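PDB 6MJN: organic hydroperoxide resistance protein from Legionella pneumophila, which probably reduces organic hydroperoxides to alcohols with a pair of redox-active cysteines, protecting the bacterium against oxidative damage. Local coordinates for residues A17-H20 with H26-T29; Q55-G60 with F99-A104. One frame throughout, in Å; residues are numbered along the deposited sequence.

Contact 1 (A17-H20 with H26-T29)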
ATOM      1  N   ALA B  17       6.454   7.780  -6.882  1.00 28.56           N
ATOM      2  CA  ALA B  17       7.219   6.564  -7.165  1.00 30.67           C
ATOM      3  C   ALA B  17       7.153   6.221  -8.643  1.00 31.30           C
ATOM      4  O   ALA B  17       6.138   6.462  -9.300  1.00 29.36           O
ATOM      5  CB  ALA B  17       6.704   5.364  -6.379  1.00 24.19           C
ATOM      6  N   LYS B  18       8.234   5.633  -9.163  1.00 29.82           N
ATOM      7  CA  LYS B  18       8.313   5.259 -10.575  1.00 27.69           C
ATOM      8  C   LYS B  18       8.791   3.817 -10.645  1.00 25.41           C
ATOM      9  O   LYS B  18       9.803   3.468 -10.020  1.00 25.94           O
ATOM     10  CB  LYS B  18       9.245   6.184 -11.350  1.00 32.62           C
ATOM     11  CG  LYS B  18       8.794   7.647 -11.412  1.00 35.89           C
ATOM     12  CD  LYS B  18       9.769   8.482 -12.221  1.00 47.65           C
ATOM     13  CE  LYS B  18       9.206   9.868 -12.493  1.00 53.92           C
ATOM     14  NZ  LYS B  18      10.106  10.664 -13.378  1.00 64.78           N
ATOM     15  N   ALA B  19       8.006   2.966 -11.309  1.00 33.20           N
ATOM     16  CA  ALA B  19       8.308   1.548 -11.455  1.00 31.34           C
ATOM     17  C   ALA B  19       8.545   1.232 -12.922  1.00 29.72           C
ATOM     18  O   ALA B  19       7.918   1.818 -13.804  1.00 33.05           O
ATOM     19  CB  ALA B  19       7.168   0.665 -10.914  1.00 30.46           C
ATOM     20  N   HIS B  20       9.465   0.293 -13.176  1.00 31.18           N
ATOM     21  CA  HIS B  20       9.776  -0.135 -14.532  0.51 34.38           C
ATOM     22  C   HIS B  20      10.327  -1.553 -14.477  1.00 33.34           C
ATOM     23  O   HIS B  20      10.781  -2.021 -13.430  1.00 34.37           O
ATOM     24  CB  HIS B  20      10.787   0.805 -15.214  0.51 38.43           C
ATOM     25  CG  HIS B  20      11.179   0.384 -16.599  0.51 44.09           C
ATOM     26  ND1 HIS B  20      12.444  -0.073 -16.907  0.51 48.96           N
ATOM     27  CD2 HIS B  20      10.478   0.354 -17.758  0.51 36.68           C
ATOM     28  CE1 HIS B  20      12.503  -0.365 -18.194  0.51 52.57           C
ATOM     29  NE2 HIS B  20      11.326  -0.106 -18.735  0.51 51.06           N
ATOM     30  N   HIS B  26      11.855  -2.862 -10.844  1.00 34.92           N
ATOM     31  CA  HIS B  26      12.453  -1.947  -9.887  1.00 31.55           C
ATOM     32  C   HIS B  26      11.491  -0.784  -9.677  1.00 32.81           C
ATOM     33  O   HIS B  26      10.799  -0.369 -10.608  1.00 35.63           O
ATOM     34  CB  HIS B  26      13.805  -1.447 -10.406  1.00 40.08           C
ATOM     35  CG  HIS B  26      14.587  -0.667  -9.403  1.00 48.99           C
ATOM     36  ND1 HIS B  26      15.488  -1.258  -8.543  1.00 52.69           N
ATOM     37  CD2 HIS B  26      14.603   0.656  -9.119  1.00 50.89           C
ATOM     38  CE1 HIS B  26      16.025  -0.331  -7.770  1.00 54.29           C
ATOM     39  NE2 HIS B  26      15.502   0.837  -8.097  1.00 52.41           N
ATOM     40  N   VAL B  27      11.448  -0.257  -8.453  1.00 31.65           N
ATOM     41  CA  VAL B  27      10.622   0.913  -8.150  1.00 28.68           C
ATOM     42  C   VAL B  27      11.360   1.808  -7.162  1.00 31.36           C
ATOM     43  O   VAL B  27      12.002   1.314  -6.224  1.00 36.04           O
ATOM     44  CB  VAL B  27       9.232   0.490  -7.611  1.00 28.45           C
ATOM     45  CG1 VAL B  27       9.373  -0.289  -6.305  1.00 29.55           C
ATOM     46  CG2 VAL B  27       8.314   1.693  -7.435  1.00 28.24           C
ATOM     47  N   GLU B  28      11.290   3.130  -7.382  1.00 32.94           N
ATOM     48  CA  GLU B  28      11.981   4.103  -6.530  1.00 34.00           C
ATOM     49  C   GLU B  28      11.087   5.309  -6.302  1.00 29.94           C
ATOM     50  O   GLU B  28      10.342   5.716  -7.197  1.00 31.59           O
ATOM     51  CB  GLU B  28      13.300   4.641  -7.142  1.00 38.01           C
ATOM     52  CG  GLU B  28      14.427   3.631  -7.262  1.00 50.22           C
ATOM     53  CD  GLU B  28      15.769   4.212  -7.747  1.00 55.28           C
ATOM     54  OE1 GLU B  28      15.963   5.453  -7.783  1.00 50.28           O
ATOM     55  OE2 GLU B  28      16.646   3.394  -8.092  1.00 56.54           O
ATOM     56  N   THR B  29      11.228   5.928  -5.133  1.00 31.40           N
ATOM     57  CA  THR B  29      10.625   7.231  -4.925  1.00 32.50           C
ATOM     58  C   THR B  29      11.549   8.290  -5.487  1.00 34.20           C
ATOM     59  O   THR B  29      12.767   8.108  -5.531  1.00 38.16           O
ATOM     60  CB  THR B  29      10.356   7.524  -3.448  1.00 32.60           C
ATOM     61  OG1 THR B  29      11.556   7.337  -2.673  1.00 33.16           O
ATOM     62  CG2 THR B  29       9.246   6.625  -2.917  1.00 36.32           C
TER
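K18 pairs with E28, and H20 with H26, through two rings of antiparallel backbone hydrogen bonds that tie strand 17-20 to strand 26-29. In the first ring K18 N gives its hydrogen to E28 O at 2.9 Å, and E28 N returns one to K18 O at 3.0 Å. The second ring runs from H20 N to H26 O (3.0 Å) and back from H26 N to H20 O (2.9 Å). The alternate pairs, A17 with T29 and A19 with V27, are non-hydrogen-bonded. Their alpha carbons draw close and make CA-H...O contacts, such as A19 CA to H26 O at 3.3 Å.

Apolar contact is confined to the buried face, where V27 does the work. With CG2 anti to its backbone N (CG1 at chi1 62°), this branch reaches the partner strand and touches A19 CB at 3.8 Å and A17 CB at 4.1 Å. Small alanines suit the places beside this branched residue and let it lie across both.

Polar side chains occupy the other face. H26 NE2 donates to E28 OE2 over 2.8 Å; the oxygen sits 25° out of the imidazole plane and accepts through its anti lone pair. The other ring nitrogen, ND1, binds D37, so the ring is fixed between two carboxylates, which would probably favour its doubly protonated form. K18 and H20 send their ends away from strand 26-29; in one of its two conformers the H20 ring, through NE2, hydrogen-bonds D82 of the second subunit.

The arrangement is a beta hairpin, the first two strands of a three-stranded antiparallel sheet with 35-37 on the far side of 26-29. Strand 13-20 also pairs with a strand of the second subunit, so the hairpin carries the sheet across the dimer interface.

Contact 2 (Q55-G60 with F99-A104)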
ATOM      1  N   GLN B  55       3.681  -7.327  -0.299  1.00 28.39           N
ATOM      2  CA  GLN B  55       4.525  -7.046   0.859  1.00 28.76           C
ATOM      3  C   GLN B  55       4.548  -5.560   1.173  1.00 24.96           C
ATOM      4  O   GLN B  55       4.525  -5.153   2.342  1.00 25.98           O
ATOM      5  CB  GLN B  55       5.950  -7.556   0.606  1.00 25.02           C
ATOM      6  CG  GLN B  55       6.035  -9.069   0.627  1.00 27.89           C
ATOM      7  CD  GLN B  55       7.454  -9.601   0.764  1.00 38.40           C
ATOM      8  OE1 GLN B  55       8.443  -8.902   0.497  1.00 34.32           O
ATOM      9  NE2 GLN B  55       7.555 -10.854   1.167  1.00 40.79           N
ATOM     10  N   LEU B  56       4.646  -4.736   0.137  1.00 24.31           N
ATOM     11  CA  LEU B  56       4.646  -3.293   0.354  1.00 25.82           C
ATOM     12  C   LEU B  56       3.349  -2.831   0.991  1.00 29.51           C
ATOM     13  O   LEU B  56       3.368  -1.967   1.876  1.00 27.31           O
ATOM     14  CB  LEU B  56       4.884  -2.573  -0.967  1.00 24.60           C
ATOM     15  CG  LEU B  56       6.288  -2.846  -1.489  1.00 29.74           C
ATOM     16  CD1 LEU B  56       6.408  -2.359  -2.920  1.00 31.17           C
ATOM     17  CD2 LEU B  56       7.290  -2.154  -0.571  1.00 36.80           C
ATOM     18  N   PHE B  57       2.207  -3.421   0.580  1.00 24.85           N
ATOM     19  CA  PHE B  57       0.926  -3.043   1.162  1.00 23.93           C
ATOM     20  C   PHE B  57       0.835  -3.532   2.605  1.00 23.48           C
ATOM     21  O   PHE B  57       0.431  -2.778   3.499  1.00 26.30           O
ATOM     22  CB  PHE B  57      -0.223  -3.625   0.327  1.00 23.96           C
ATOM     23  CG  PHE B  57      -1.574  -3.131   0.756  1.00 25.97           C
ATOM     24  CD1 PHE B  57      -2.055  -1.925   0.263  1.00 30.41           C
ATOM     25  CD2 PHE B  57      -2.321  -3.835   1.683  1.00 28.59           C
ATOM     26  CE1 PHE B  57      -3.294  -1.437   0.657  1.00 36.23           C
ATOM     27  CE2 PHE B  57      -3.551  -3.357   2.099  1.00 30.18           C
ATOM     28  CZ  PHE B  57      -4.038  -2.147   1.580  1.00 32.11           C
ATOM     29  N   ALA B  58       1.283  -4.759   2.856  1.00 24.06           N
ATOM     30  CA  ALA B  58       1.272  -5.274   4.219  1.00 25.53           C
ATOM     31  C   ALA B  58       2.160  -4.430   5.125  1.00 29.18           C
ATOM     32  O   ALA B  58       1.793  -4.118   6.265  1.00 27.71           O
ATOM     33  CB  ALA B  58       1.726  -6.727   4.236  1.00 23.78           C
ATOM     34  N   ALA B  59       3.335  -4.058   4.642  1.00 27.77           N
ATOM     35  CA  ALA B  59       4.251  -3.285   5.476  1.00 36.54           C
ATOM     36  C   ALA B  59       3.689  -1.902   5.766  1.00 30.18           C
ATOM     37  O   ALA B  59       3.691  -1.449   6.924  1.00 29.64           O
ATOM     38  CB  ALA B  59       5.609  -3.181   4.794  1.00 32.10           C
ATOM     39  N   GLY B  60       3.242  -1.194   4.722  1.00 21.94           N
ATOM     40  CA  GLY B  60       2.619   0.114   4.925  1.00 25.34           C
ATOM     41  C   GLY B  60       1.412   0.062   5.854  1.00 28.71           C
ATOM     42  O   GLY B  60       1.238   0.937   6.707  1.00 28.72           O
ATOM     43  N   PHE B  99      -7.909  -9.233  -9.705  1.00 36.98           N
ATOM     44  CA  PHE B  99      -7.300  -9.670  -8.460  1.00 37.28           C
ATOM     45  C   PHE B  99      -7.810  -8.798  -7.325  1.00 37.62           C
ATOM     46  O   PHE B  99      -8.162  -7.636  -7.539  1.00 37.66           O
ATOM     47  CB  PHE B  99      -5.775  -9.601  -8.533  1.00 42.64           C
ATOM     48  CG  PHE B  99      -5.190 -10.500  -9.583  1.00 48.41           C
ATOM     49  CD1 PHE B  99      -4.976 -11.844  -9.319  1.00 50.13           C
ATOM     50  CD2 PHE B  99      -4.883 -10.007 -10.843  1.00 51.53           C
ATOM     51  CE1 PHE B  99      -4.452 -12.682 -10.295  1.00 53.82           C
ATOM     52  CE2 PHE B  99      -4.357 -10.843 -11.821  1.00 55.16           C
ATOM     53  CZ  PHE B  99      -4.144 -12.178 -11.542  1.00 48.64           C
ATOM     54  N   LYS B 100      -7.861  -9.369  -6.120  1.00 34.16           N
ATOM     55  CA  LYS B 100      -8.251  -8.606  -4.942  1.00 30.86           C
ATOM     56  C   LYS B 100      -7.391  -8.993  -3.748  1.00 31.42           C
ATOM     57  O   LYS B 100      -6.795 -10.073  -3.695  1.00 34.24           O
ATOM     58  CB  LYS B 100      -9.740  -8.808  -4.586  1.00 31.77           C
ATOM     59  CG  LYS B 100     -10.066 -10.158  -3.997  1.00 44.00           C
ATOM     60  CD  LYS B 100     -11.543 -10.247  -3.597  1.00 54.85           C
ATOM     61  CE  LYS B 100     -11.945 -11.671  -3.207  1.00 64.65           C
ATOM     62  NZ  LYS B 100     -13.362 -11.763  -2.741  1.00 66.31           N
ATOM     63  N   LEU B 101      -7.353  -8.093  -2.774  1.00 27.81           N
ATOM     64  CA  LEU B 101      -6.630  -8.295  -1.525  1.00 31.49           C
ATOM     65  C   LEU B 101      -7.599  -8.632  -0.391  1.00 28.42           C
ATOM     66  O   LEU B 101      -8.749  -8.176  -0.383  1.00 29.67           O
ATOM     67  CB  LEU B 101      -5.830  -7.035  -1.157  1.00 29.06           C
ATOM     68  CG  LEU B 101      -4.813  -6.509  -2.185  1.00 33.00           C
ATOM     69  CD1 LEU B 101      -4.148  -5.259  -1.633  1.00 36.10           C
ATOM     70  CD2 LEU B 101      -3.791  -7.569  -2.466  1.00 33.23           C
ATOM     71  N   GLY B 102      -7.123  -9.459   0.548  1.00 27.50           N
ATOM     72  CA  GLY B 102      -7.737  -9.592   1.859  1.00 29.69           C
ATOM     73  C   GLY B 102      -6.693  -9.398   2.925  1.00 32.02           C
ATOM     74  O   GLY B 102      -5.493  -9.599   2.699  1.00 28.26           O
ATOM     75  N   VAL B 103      -7.130  -8.975   4.123  1.00 27.03           N
ATOM     76  CA  VAL B 103      -6.213  -8.522   5.175  1.00 23.60           C
ATOM     77  C   VAL B 103      -6.686  -9.026   6.533  1.00 28.22           C
ATOM     78  O   VAL B 103      -7.880  -8.960   6.851  1.00 32.59           O
ATOM     79  CB  VAL B 103      -6.106  -6.974   5.223  1.00 28.18           C
ATOM     80  CG1 VAL B 103      -5.090  -6.516   6.301  1.00 29.59           C
ATOM     81  CG2 VAL B 103      -5.755  -6.383   3.865  1.00 29.29           C
ATOM     82  N   ALA B 104      -5.740  -9.517   7.342  1.00 28.28           N
ATOM     83  CA  ALA B 104      -5.950  -9.756   8.765  1.00 26.19           C
ATOM     84  C   ALA B 104      -4.933  -8.922   9.528  1.00 36.22           C
ATOM     85  O   ALA B 104      -3.744  -8.944   9.197  1.00 33.90           O
ATOM     86  CB  ALA B 104      -5.807 -11.244   9.123  1.00 31.68           C
TER
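F57 reaches L101 and V103 from a helical turn in which A59 N bonds to Q55 O at 2.8 Å, a backbone bond of helix 53-76 itself. Between helix and strand 99-110 the meeting is wholly apolar. L101 lays CD1 over the middle of one face of the F57 ring, 4.1 Å from its centroid and 11° off the ring normal, a clear CH-pi contact. V103 comes instead to the rim: its CG2 stands 4.1 Å from F57 CE2, near the ring plane. The phenyl can take both because CG is anti to the backbone N (chi1 -172°), which swings the ring out from the helix toward the strand. L101 and V103, with G102 between them, both project toward the helix.

Two further aromatic rings meet that of F57: Y130 of the same chain at about 45°, and Y130 of the second subunit edge-to-face. A flat residue suits this place, offering a broad face to a leucine methyl and an edge to a valine. With dispersion and CH-pi attraction alone joining the segments, close fit and exclusion of water probably hold the helix on the sheet.

Contact 1 precedes contact 2 along the chain, and the two differ in kind: a hairpin held by its backbone, and a helix laid on a sheet by side chains. Their centres lie 18 Å apart and their nearest atoms about 5 Å, so they do not touch within one chain. The dimer brings them together: T29 of contact 1 packs on Q55 of the second subunit, in that subunit's own copy of segment 55-60, and A19 packs on E66, also of the second subunit. In OsmC proteins a reactive cysteine typically sits on the long central helix. Contact 2 thus lies on the helix that probably carries it, 53-76, while contact 1 packs on that helix of the second subunit.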